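Side-chain contacts in D-alanyl-D-alanine carboxypeptidase DacB2 (Mycobacterium tuberculosis H37Rv, PDB 4RYE), which removes the terminal D-alanine from peptidoglycan stem pentapeptides as a serine-type D,D-carboxypeptidase of cell-wall biogenesis: residues V51-V56 / D105-L110; L94-L99 / P178-P183; L98-G103 / A172-E177; V192-L197 / G207-T212. All coordinates share one frame; numbering follows the deposited sequence.

In the fold
From the N terminus, helix 50-60 comes first, and interaction 1 sets it against helix 104-113, closing a loop of 48 residues. Helix 91-100 lies inside that loop, so interactions 2 and 3, which both start from this helix, cross interaction 1. They also share Leu98 and Leu99. The partner of interaction 3 is the end of helix 169-176, which runs on into strand 179-184, the partner of interaction 2; of the two, interaction 3 closes the slightly shorter loop. Interaction 4 follows in series, joining the loop after strand 187-192 to edge strand 204-212 of the six-stranded sheet. Together the four tie the helical part to this sheet around Ser47, Lys50, Ser102 and Lys208.

Interaction 1 of 4, residues V51-V56 / D105-L110; sequences VLLALV and DAANTL
Helices 50-60 and 104-113 come nearest at Leu53 and Ala107, whose CA atoms lie 7.6 Å apart, a spacing that Leu53 spans with its side chain. With CG anti to the backbone N (chi1 172°), its CD2 methyl reaches across and rests on Ala107, 3.7 Å from Ala107 CB and equally close to Ala107 CA. Leu110, about one turn after Ala107, points back toward Leu53 and brings its CD1 to 4.4 Å from Leu53 CD2, a looser touch. Leu98 of helix 91-100 also packs here, touching both Ala107 and Leu110. The partner helix is braced on itself: Asp105 O accepts both from Thr109 N and, at 2.6 Å, from Thr109 OG1, and the two donors reach it from opposite faces of its carbonyl plane. The Asp105 carboxylate, meanwhile, takes backbone N-H groups of Val81, Gly82 and Val83, holding that loop to the helix start. The contact of Leu53 with Ala107 and Leu110 is apolar helix-to-helix packing in the buried helical region of the penicillin-binding fold, close to Lys50, the probable proton acceptor of the SxxK motif that starts at Ser47.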
# COMPACT_ATOMS: atom_id res chain seq x y z
N VAL A 51 4.22 1.32 0.18
CA VAL A 51 3.77 2.57 -0.43
C VAL A 51 4.60 3.75 0.08
O VAL A 51 4.97 4.66 -0.68
CB VAL A 51 2.27 2.83 -0.15
CG1 VAL A 51 1.83 4.16 -0.76
CG2 VAL A 51 1.40 1.69 -0.69
N LEU A 52 4.90 3.74 1.37
CA LEU A 52 5.75 4.76 1.96
C LEU A 52 7.18 4.68 1.40
O LEU A 52 7.80 5.70 1.14
CB LEU A 52 5.76 4.60 3.48
CG LEU A 52 6.46 5.69 4.28
CD1 LEU A 52 5.83 7.05 3.95
CD2 LEU A 52 6.36 5.38 5.77
N LEU A 53 7.69 3.47 1.19
CA LEU A 53 9.00 3.33 0.55
C LEU A 53 8.95 3.89 -0.87
O LEU A 53 9.87 4.59 -1.30
CB LEU A 53 9.43 1.85 0.51
CG LEU A 53 10.69 1.55 -0.31
CD1 LEU A 53 11.89 2.27 0.25
CD2 LEU A 53 10.93 0.04 -0.36
N ALA A 54 7.88 3.60 -1.60
CA ALA A 54 7.72 4.11 -2.96
C ALA A 54 7.75 5.64 -3.02
O ALA A 54 8.36 6.22 -3.92
CB ALA A 54 6.42 3.57 -3.61
N LEU A 55 7.10 6.30 -2.06
CA LEU A 55 7.14 7.76 -1.98
C LEU A 55 8.56 8.31 -1.84
O LEU A 55 8.93 9.28 -2.49
CB LEU A 55 6.33 8.25 -0.78
CG LEU A 55 4.83 8.44 -0.94
CD1 LEU A 55 4.22 8.74 0.42
CD2 LEU A 55 4.54 9.56 -1.93
N VAL A 56 9.35 7.70 -0.96
CA VAL A 56 10.73 8.12 -0.77
C VAL A 56 11.52 7.91 -2.07
O VAL A 56 12.26 8.80 -2.51
CB VAL A 56 11.40 7.35 0.39
CG1 VAL A 56 12.91 7.63 0.42
CG2 VAL A 56 10.75 7.71 1.72
N ASP A 105 12.63 -8.36 -2.15
CA ASP A 105 13.95 -8.16 -2.76
C ASP A 105 13.99 -6.82 -3.49
O ASP A 105 15.01 -6.14 -3.49
CB ASP A 105 14.35 -9.34 -3.67
CG ASP A 105 13.29 -9.67 -4.72
OD1 ASP A 105 12.15 -9.15 -4.63
OD2 ASP A 105 13.60 -10.47 -5.63
N ALA A 106 12.87 -6.44 -4.09
CA ALA A 106 12.76 -5.13 -4.72
C ALA A 106 12.86 -4.01 -3.68
O ALA A 106 13.52 -2.99 -3.90
CB ALA A 106 11.45 -5.03 -5.47
N ALA A 107 12.18 -4.20 -2.55
CA ALA A 107 12.25 -3.24 -1.46
C ALA A 107 13.68 -3.09 -0.93
O ALA A 107 14.16 -1.98 -0.72
CB ALA A 107 11.30 -3.63 -0.32
N ASN A 108 14.35 -4.20 -0.69
CA ASN A 108 15.70 -4.11 -0.15
C ASN A 108 16.70 -3.53 -1.15
O ASN A 108 17.69 -2.89 -0.75
CB ASN A 108 16.15 -5.46 0.42
CG ASN A 108 15.32 -5.89 1.62
OD1 ASN A 108 14.78 -5.04 2.34
ND2 ASN A 108 15.22 -7.19 1.85
N THR A 109 16.45 -3.73 -2.44
CA THR A 109 17.34 -3.21 -3.47
C THR A 109 17.10 -1.71 -3.68
O THR A 109 18.04 -0.96 -3.95
CB THR A 109 17.22 -4.00 -4.79
OG1 THR A 109 17.29 -5.41 -4.51
CG2 THR A 109 18.36 -3.64 -5.75
N LEU A 110 15.86 -1.28 -3.53
CA LEU A 110 15.57 0.15 -3.50
C LEU A 110 16.23 0.80 -2.28
O LEU A 110 16.77 1.89 -2.38
CB LEU A 110 14.06 0.40 -3.47
CG LEU A 110 13.37 0.24 -4.83
CD1 LEU A 110 11.84 0.24 -4.67
CD2 LEU A 110 13.81 1.32 -5.81

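Interaction 2 of 4, residues L94-L99 / P178-P183; sequences LLDGLL and PSAMFP
Asp96 leans from helix 91-100 toward the strand and meets Ala180 with three successive atoms. Its CB sits 3.9 Å from Ala180 CB, CG closes to 3.7 Å of that same methyl, and OD2 comes to 3.6 Å of it, so the carboxylate lies alongside the alanine. CG stands anti to the carbonyl carbon of Asp96 (chi1 -72°), which carries the acid outward from the helix. OD2 also accepts from a water that bridges to the strand by donating to Met181 O at 2.8 Å; the modelled separation from the water to OD2 is so short that its exact value is doubtful. The other oxygen, OD1, is in a salt bridge with Arg92 one turn back on the helix. The strand belongs to a two-stranded antiparallel beta hairpin, 179-184 with 187-192, laid against the helix. Phe182 is the hairpin's second inward residue. Its ring turns an edge to the helix, where Leu94 N lies near the ring plane, 4.5 Å from Phe182 CE1. Over one face sits Pro183 CD, 3.4 Å above the plane and displaced toward the rim; the Tyr89 ring also meets Phe182, the two planes inclined by about 25°.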
# COMPACT_ATOMS: atom_id res chain seq x y z
N LEU A 94 12.51 -1.72 -10.28
CA LEU A 94 12.39 -2.12 -8.88
C LEU A 94 11.06 -1.67 -8.30
O LEU A 94 10.45 -2.39 -7.50
CB LEU A 94 13.58 -1.61 -8.05
CG LEU A 94 14.96 -2.21 -8.37
CD1 LEU A 94 16.08 -1.53 -7.58
CD2 LEU A 94 14.96 -3.70 -8.12
N LEU A 95 10.58 -0.49 -8.71
CA LEU A 95 9.29 0.02 -8.24
C LEU A 95 8.12 -0.83 -8.76
O LEU A 95 7.14 -1.04 -8.04
CB LEU A 95 9.10 1.49 -8.62
CG LEU A 95 9.84 2.49 -7.75
CD1 LEU A 95 9.86 3.87 -8.40
CD2 LEU A 95 9.19 2.56 -6.39
N ASP A 96 8.23 -1.31 -10.00
CA ASP A 96 7.25 -2.25 -10.54
C ASP A 96 7.24 -3.53 -9.73
O ASP A 96 6.17 -4.04 -9.38
CB ASP A 96 7.55 -2.59 -12.01
CG ASP A 96 7.26 -1.43 -12.95
OD1 ASP A 96 6.47 -0.54 -12.58
OD2 ASP A 96 7.83 -1.40 -14.06
N GLY A 97 8.42 -4.06 -9.45
CA GLY A 97 8.55 -5.26 -8.63
C GLY A 97 7.97 -5.02 -7.25
O GLY A 97 7.23 -5.87 -6.71
N LEU A 98 8.28 -3.86 -6.68
CA LEU A 98 7.77 -3.47 -5.36
C LEU A 98 6.25 -3.41 -5.30
O LEU A 98 5.63 -3.94 -4.38
CB LEU A 98 8.33 -2.10 -4.97
CG LEU A 98 8.00 -1.64 -3.55
CD1 LEU A 98 8.82 -2.45 -2.56
CD2 LEU A 98 8.27 -0.15 -3.38
N LEU A 99 5.65 -2.74 -6.29
CA LEU A 99 4.24 -2.41 -6.22
C LEU A 99 3.30 -3.42 -6.89
O LEU A 99 2.15 -3.52 -6.50
CB LEU A 99 4.00 -1.01 -6.79
CG LEU A 99 4.68 0.12 -6.01
CD1 LEU A 99 4.39 1.44 -6.69
CD2 LEU A 99 4.23 0.16 -4.55
N PRO A 178 -1.60 -3.27 -15.38
CA PRO A 178 -1.93 -4.68 -15.21
C PRO A 178 -0.68 -5.55 -15.18
O PRO A 178 -0.70 -6.65 -14.63
CB PRO A 178 -2.78 -5.00 -16.46
CG PRO A 178 -2.36 -3.98 -17.48
CD PRO A 178 -2.04 -2.73 -16.68
N SER A 179 0.41 -5.06 -15.76
CA SER A 179 1.62 -5.86 -15.90
C SER A 179 2.84 -4.99 -16.14
O SER A 179 2.72 -3.80 -16.44
CB SER A 179 1.47 -6.85 -17.05
OG SER A 179 1.29 -6.17 -18.28
N ALA A 180 4.02 -5.59 -16.02
CA ALA A 180 5.26 -4.89 -16.31
C ALA A 180 6.31 -5.89 -16.71
O ALA A 180 6.19 -7.08 -16.40
CB ALA A 180 5.72 -4.08 -15.10
N MSE A 181 7.34 -5.42 -17.41
CA MSE A 181 8.46 -6.27 -17.79
C MSE A 181 9.55 -6.14 -16.74
O MSE A 181 9.90 -5.03 -16.33
CB MSE A 181 9.00 -5.86 -19.16
CG MSE A 181 8.07 -6.08 -20.34
SE MSE A 181 7.33 -7.89 -20.50
CE MSE A 181 8.91 -8.96 -20.39
N PHE A 182 10.10 -7.27 -16.31
CA PHE A 182 11.19 -7.26 -15.34
C PHE A 182 12.35 -8.10 -15.87
O PHE A 182 12.13 -9.14 -16.50
CB PHE A 182 10.69 -7.80 -13.99
CG PHE A 182 11.63 -7.55 -12.85
CD1 PHE A 182 11.61 -6.34 -12.17
CD2 PHE A 182 12.55 -8.52 -12.46
CE1 PHE A 182 12.48 -6.10 -11.12
CE2 PHE A 182 13.42 -8.30 -11.42
CZ PHE A 182 13.39 -7.08 -10.74
N PRO A 183 13.59 -7.63 -15.66
CA PRO A 183 14.76 -8.36 -16.18
C PRO A 183 14.86 -9.78 -15.64
O PRO A 183 14.51 -10.04 -14.49
CB PRO A 183 15.94 -7.52 -15.67
CG PRO A 183 15.39 -6.15 -15.48
CD PRO A 183 13.96 -6.36 -15.02
O HOH W 1 9.67 -2.50 -15.21

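Interaction 3 of 4, residues L98-G103 / A172-E177; sequences LLLVSG and AQITAE
Thr175 OG1 is gripped from two directions: it accepts the N-H of Gly207 and donates to a water 3.0 Å away. The water in turn donates to Leu99 O, 3.2 Å from it, so one solvent molecule links the ends of helices 91-100 and 169-176. Just past the first of these ends comes Ser102, probably an active-site residue and the start of the SxN-type motif in this penicillin-binding fold; its OG is hydrogen-bonded to Ser47 OG and Lys208 NZ. Behind the motif the packing is apolar. Ile174 presents its CG2 methyl, anti to the backbone N, to two consecutive leucines: Leu100 CD1 is 3.7 Å from Ile174 CG2 and Leu99 CD1 3.8 Å from that methyl. Both leucine side chains cross Ile174 at about a right angle, one methyl serving the two of them. Leu100 continues to Glu177, where its CD2 lies 3.9 Å from Glu177 OE1, again with the side chains roughly perpendicular. The glutamate, extended beyond CG, finds its charge partner in Arg92, which forms a salt bridge with OE2. OE1 lies close to Asp96 OD1, a juxtaposition of like charges that the same arginine probably eases and that might raise the proton affinity of one acid. The fork of Leu100 also touches the backbone of the second helix: its CD1 is 3.5 Å from Ile174 O, the carbonyl oxygen that accepts from Glu177 N at 3.0 Å.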
# COMPACT_ATOMS: atom_id res chain seq x y z
N LEU A 98 8.28 -3.86 -6.68
CA LEU A 98 7.77 -3.47 -5.36
C LEU A 98 6.25 -3.41 -5.30
O LEU A 98 5.63 -3.94 -4.38
CB LEU A 98 8.33 -2.10 -4.97
CG LEU A 98 8.00 -1.64 -3.55
CD1 LEU A 98 8.82 -2.45 -2.56
CD2 LEU A 98 8.27 -0.15 -3.38
N LEU A 99 5.65 -2.74 -6.29
CA LEU A 99 4.24 -2.41 -6.22
C LEU A 99 3.30 -3.42 -6.89
O LEU A 99 2.15 -3.52 -6.50
CB LEU A 99 4.00 -1.01 -6.79
CG LEU A 99 4.68 0.12 -6.01
CD1 LEU A 99 4.39 1.44 -6.69
CD2 LEU A 99 4.23 0.16 -4.55
N LEU A 100 3.79 -4.16 -7.88
CA LEU A 100 2.94 -5.14 -8.57
C LEU A 100 2.95 -6.52 -7.91
O LEU A 100 1.91 -7.19 -7.84
CB LEU A 100 3.33 -5.29 -10.05
CG LEU A 100 2.63 -4.35 -11.04
CD1 LEU A 100 2.87 -2.89 -10.67
CD2 LEU A 100 3.12 -4.61 -12.45
N VAL A 101 4.11 -6.96 -7.43
CA VAL A 101 4.19 -8.29 -6.83
C VAL A 101 4.70 -8.28 -5.38
O VAL A 101 5.01 -9.34 -4.82
CB VAL A 101 5.03 -9.28 -7.68
CG1 VAL A 101 4.50 -9.36 -9.10
CG2 VAL A 101 6.50 -8.89 -7.67
N SER A 102 4.77 -7.09 -4.78
CA SER A 102 5.18 -6.94 -3.38
C SER A 102 6.55 -7.56 -3.11
O SER A 102 6.75 -8.23 -2.09
CB SER A 102 4.14 -7.57 -2.45
OG SER A 102 4.18 -6.95 -1.17
N GLY A 103 7.49 -7.34 -4.02
CA GLY A 103 8.79 -7.98 -3.92
C GLY A 103 9.61 -7.43 -2.78
O GLY A 103 9.94 -6.24 -2.77
N ALA A 172 0.70 6.67 -9.59
CA ALA A 172 -0.65 6.40 -10.08
C ALA A 172 -0.63 5.50 -11.31
O ALA A 172 -1.49 4.62 -11.47
CB ALA A 172 -1.40 7.69 -10.38
N GLN A 173 0.35 5.69 -12.18
CA GLN A 173 0.48 4.85 -13.37
C GLN A 173 0.84 3.41 -12.98
O GLN A 173 0.19 2.46 -13.45
CB GLN A 173 1.54 5.41 -14.32
CG GLN A 173 1.69 4.61 -15.62
CD GLN A 173 2.65 5.25 -16.59
OE1 GLN A 173 3.86 5.31 -16.34
NE2 GLN A 173 2.13 5.76 -17.70
N ILE A 174 1.85 3.26 -12.13
CA ILE A 174 2.33 1.93 -11.75
C ILE A 174 1.27 1.11 -11.01
O ILE A 174 1.01 -0.04 -11.36
CB ILE A 174 3.59 2.01 -10.87
CG1 ILE A 174 4.76 2.59 -11.68
CG2 ILE A 174 3.98 0.62 -10.33
CD1 ILE A 174 5.94 3.01 -10.81
N THR A 175 0.64 1.71 -10.00
CA THR A 175 -0.30 0.98 -9.16
C THR A 175 -1.50 0.48 -9.98
O THR A 175 -2.16 -0.50 -9.62
CB THR A 175 -0.72 1.83 -7.92
OG1 THR A 175 -1.37 0.99 -6.95
CG2 THR A 175 -1.64 2.98 -8.31
N ALA A 176 -1.73 1.14 -11.12
CA ALA A 176 -2.83 0.76 -12.00
C ALA A 176 -2.43 -0.12 -13.20
O ALA A 176 -3.31 -0.65 -13.89
CB ALA A 176 -3.57 2.01 -12.48
N GLU A 177 -1.13 -0.29 -13.46
CA GLU A 177 -0.65 -1.17 -14.54
C GLU A 177 -1.08 -2.61 -14.32
O GLU A 177 -0.92 -3.15 -13.22
CB GLU A 177 0.89 -1.20 -14.60
CG GLU A 177 1.62 0.06 -14.97
CD GLU A 177 3.12 -0.08 -14.69
OE1 GLU A 177 3.50 -1.10 -14.07
OE2 GLU A 177 3.91 0.80 -15.07
O HOH W 2 0.48 -0.95 -5.71

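Interaction 4 of 4, residues V192-L197 / G207-T212; sequences VNQDEL and GKTGYT
The carboxylate of Asp195 brings OD2 against Gly207, 3.2 Å from Gly207 N and 3.4 Å from Gly207 CA, while Leu197 N approaches OD1 from above the carboxylate plane, 50° out of it. The first approach is poorly angled and makes no hydrogen bond; the N-H of Gly207 goes to Thr175 OG1 instead. The second is a capping bond of 3.1 Å at the start of helix 197-200. In a neighbouring flat group, the amide of Asn193, OD1 accepts from Asp195 N in an Asx turn and ND2 donates to Thr175 O and Glu177 O, so both ends are held and the amide's rotation is fixed. Gln194 extends its amide toward strand 204-212, placing NE2 3.4 Å from Thr209 OG1 and 3.9 Å from Lys208 NZ. Lys208 starts away from the loop, but bends at chi2 (73°) and chi4 (67°) curl it back; NZ then donates to Thr209 O at 2.9 Å, in the carbonyl plane, and bonds to Ser102 OG. Lys208, Thr209 and Gly210 fit the KTG motif on the edge strand beside the catalytic cleft of these enzymes. Gln194 NE2 and Lys208 NZ are both donors, so Thr209 O and Ser102 OG, not the glutamine, position the lysine.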
# COMPACT_ATOMS: atom_id res chain seq x y z
N VAL A 192 2.84 -9.73 -13.27
CA VAL A 192 1.46 -9.24 -13.25
C VAL A 192 1.13 -8.60 -11.91
O VAL A 192 1.69 -8.98 -10.86
CB VAL A 192 0.43 -10.36 -13.57
CG1 VAL A 192 0.73 -10.98 -14.92
CG2 VAL A 192 0.44 -11.43 -12.49
N ASN A 193 0.24 -7.61 -11.95
CA ASN A 193 -0.19 -6.91 -10.76
C ASN A 193 -1.06 -7.83 -9.91
O ASN A 193 -2.07 -8.35 -10.39
CB ASN A 193 -1.00 -5.68 -11.17
CG ASN A 193 -1.17 -4.68 -10.04
OD1 ASN A 193 -1.28 -5.05 -8.87
ND2 ASN A 193 -1.20 -3.40 -10.39
N GLN A 194 -0.68 -8.03 -8.65
CA GLN A 194 -1.42 -8.94 -7.78
C GLN A 194 -2.67 -8.33 -7.15
O GLN A 194 -3.41 -9.01 -6.45
CB GLN A 194 -0.50 -9.48 -6.68
CG GLN A 194 -0.14 -8.47 -5.61
CD GLN A 194 0.86 -9.00 -4.60
OE1 GLN A 194 1.38 -10.11 -4.75
NE2 GLN A 194 1.14 -8.22 -3.57
N ASP A 195 -2.90 -7.04 -7.39
CA ASP A 195 -4.06 -6.33 -6.86
C ASP A 195 -5.31 -6.71 -7.65
O ASP A 195 -5.59 -6.13 -8.70
CB ASP A 195 -3.83 -4.82 -6.92
CG ASP A 195 -5.02 -4.01 -6.41
OD1 ASP A 195 -5.97 -4.59 -5.83
OD2 ASP A 195 -4.99 -2.77 -6.58
N GLU A 196 -6.08 -7.65 -7.11
CA GLU A 196 -7.25 -8.18 -7.81
C GLU A 196 -8.41 -7.19 -7.85
O GLU A 196 -9.36 -7.37 -8.60
CB GLU A 196 -7.70 -9.49 -7.15
CG GLU A 196 -6.62 -10.55 -7.16
CD GLU A 196 -7.17 -11.94 -6.99
OE1 GLU A 196 -8.39 -12.07 -6.74
OE2 GLU A 196 -6.39 -12.91 -7.11
N LEU A 197 -8.33 -6.14 -7.05
CA LEU A 197 -9.35 -5.11 -7.10
C LEU A 197 -9.40 -4.48 -8.49
O LEU A 197 -10.48 -4.13 -8.97
CB LEU A 197 -9.13 -4.07 -6.00
CG LEU A 197 -10.40 -3.49 -5.35
CD1 LEU A 197 -11.29 -4.60 -4.81
CD2 LEU A 197 -10.06 -2.51 -4.25
N GLY A 207 -3.93 0.04 -5.43
CA GLY A 207 -4.06 -0.61 -4.15
C GLY A 207 -2.81 -1.37 -3.81
O GLY A 207 -1.99 -1.68 -4.69
N LYS A 208 -2.66 -1.68 -2.53
CA LYS A 208 -1.52 -2.46 -2.08
C LYS A 208 -1.98 -3.36 -0.95
O LYS A 208 -2.60 -2.89 -0.00
CB LYS A 208 -0.41 -1.52 -1.61
CG LYS A 208 0.88 -2.24 -1.25
CD LYS A 208 1.59 -2.73 -2.51
CE LYS A 208 2.72 -3.69 -2.17
NZ LYS A 208 2.21 -4.97 -1.61
N THR A 209 -1.72 -4.66 -1.07
CA THR A 209 -2.10 -5.62 -0.03
C THR A 209 -0.89 -5.98 0.82
O THR A 209 0.24 -5.75 0.42
CB THR A 209 -2.56 -6.92 -0.66
OG1 THR A 209 -1.51 -7.41 -1.52
CG2 THR A 209 -3.81 -6.70 -1.48
N GLY A 210 -1.15 -6.57 1.98
CA GLY A 210 -0.06 -7.06 2.82
C GLY A 210 -0.48 -8.17 3.75
O GLY A 210 -1.65 -8.29 4.12
N TYR A 211 0.48 -9.00 4.14
CA TYR A 211 0.24 -9.98 5.19
C TYR A 211 1.52 -10.32 5.92
O TYR A 211 2.57 -10.48 5.30
CB TYR A 211 -0.36 -11.29 4.63
CG TYR A 211 -0.56 -12.33 5.72
CD1 TYR A 211 -1.72 -12.35 6.48
CD2 TYR A 211 0.43 -13.27 6.00
CE1 TYR A 211 -1.89 -13.28 7.49
CE2 TYR A 211 0.26 -14.20 7.01
CZ TYR A 211 -0.91 -14.20 7.75
OH TYR A 211 -1.09 -15.12 8.75
N THR A 212 1.43 -10.41 7.24
CA THR A 212 2.42 -11.09 8.06
C THR A 212 1.64 -11.72 9.19
O THR A 212 0.46 -11.42 9.38
CB THR A 212 3.49 -10.15 8.67
OG1 THR A 212 2.87 -9.28 9.62
CG2 THR A 212 4.23 -9.33 7.61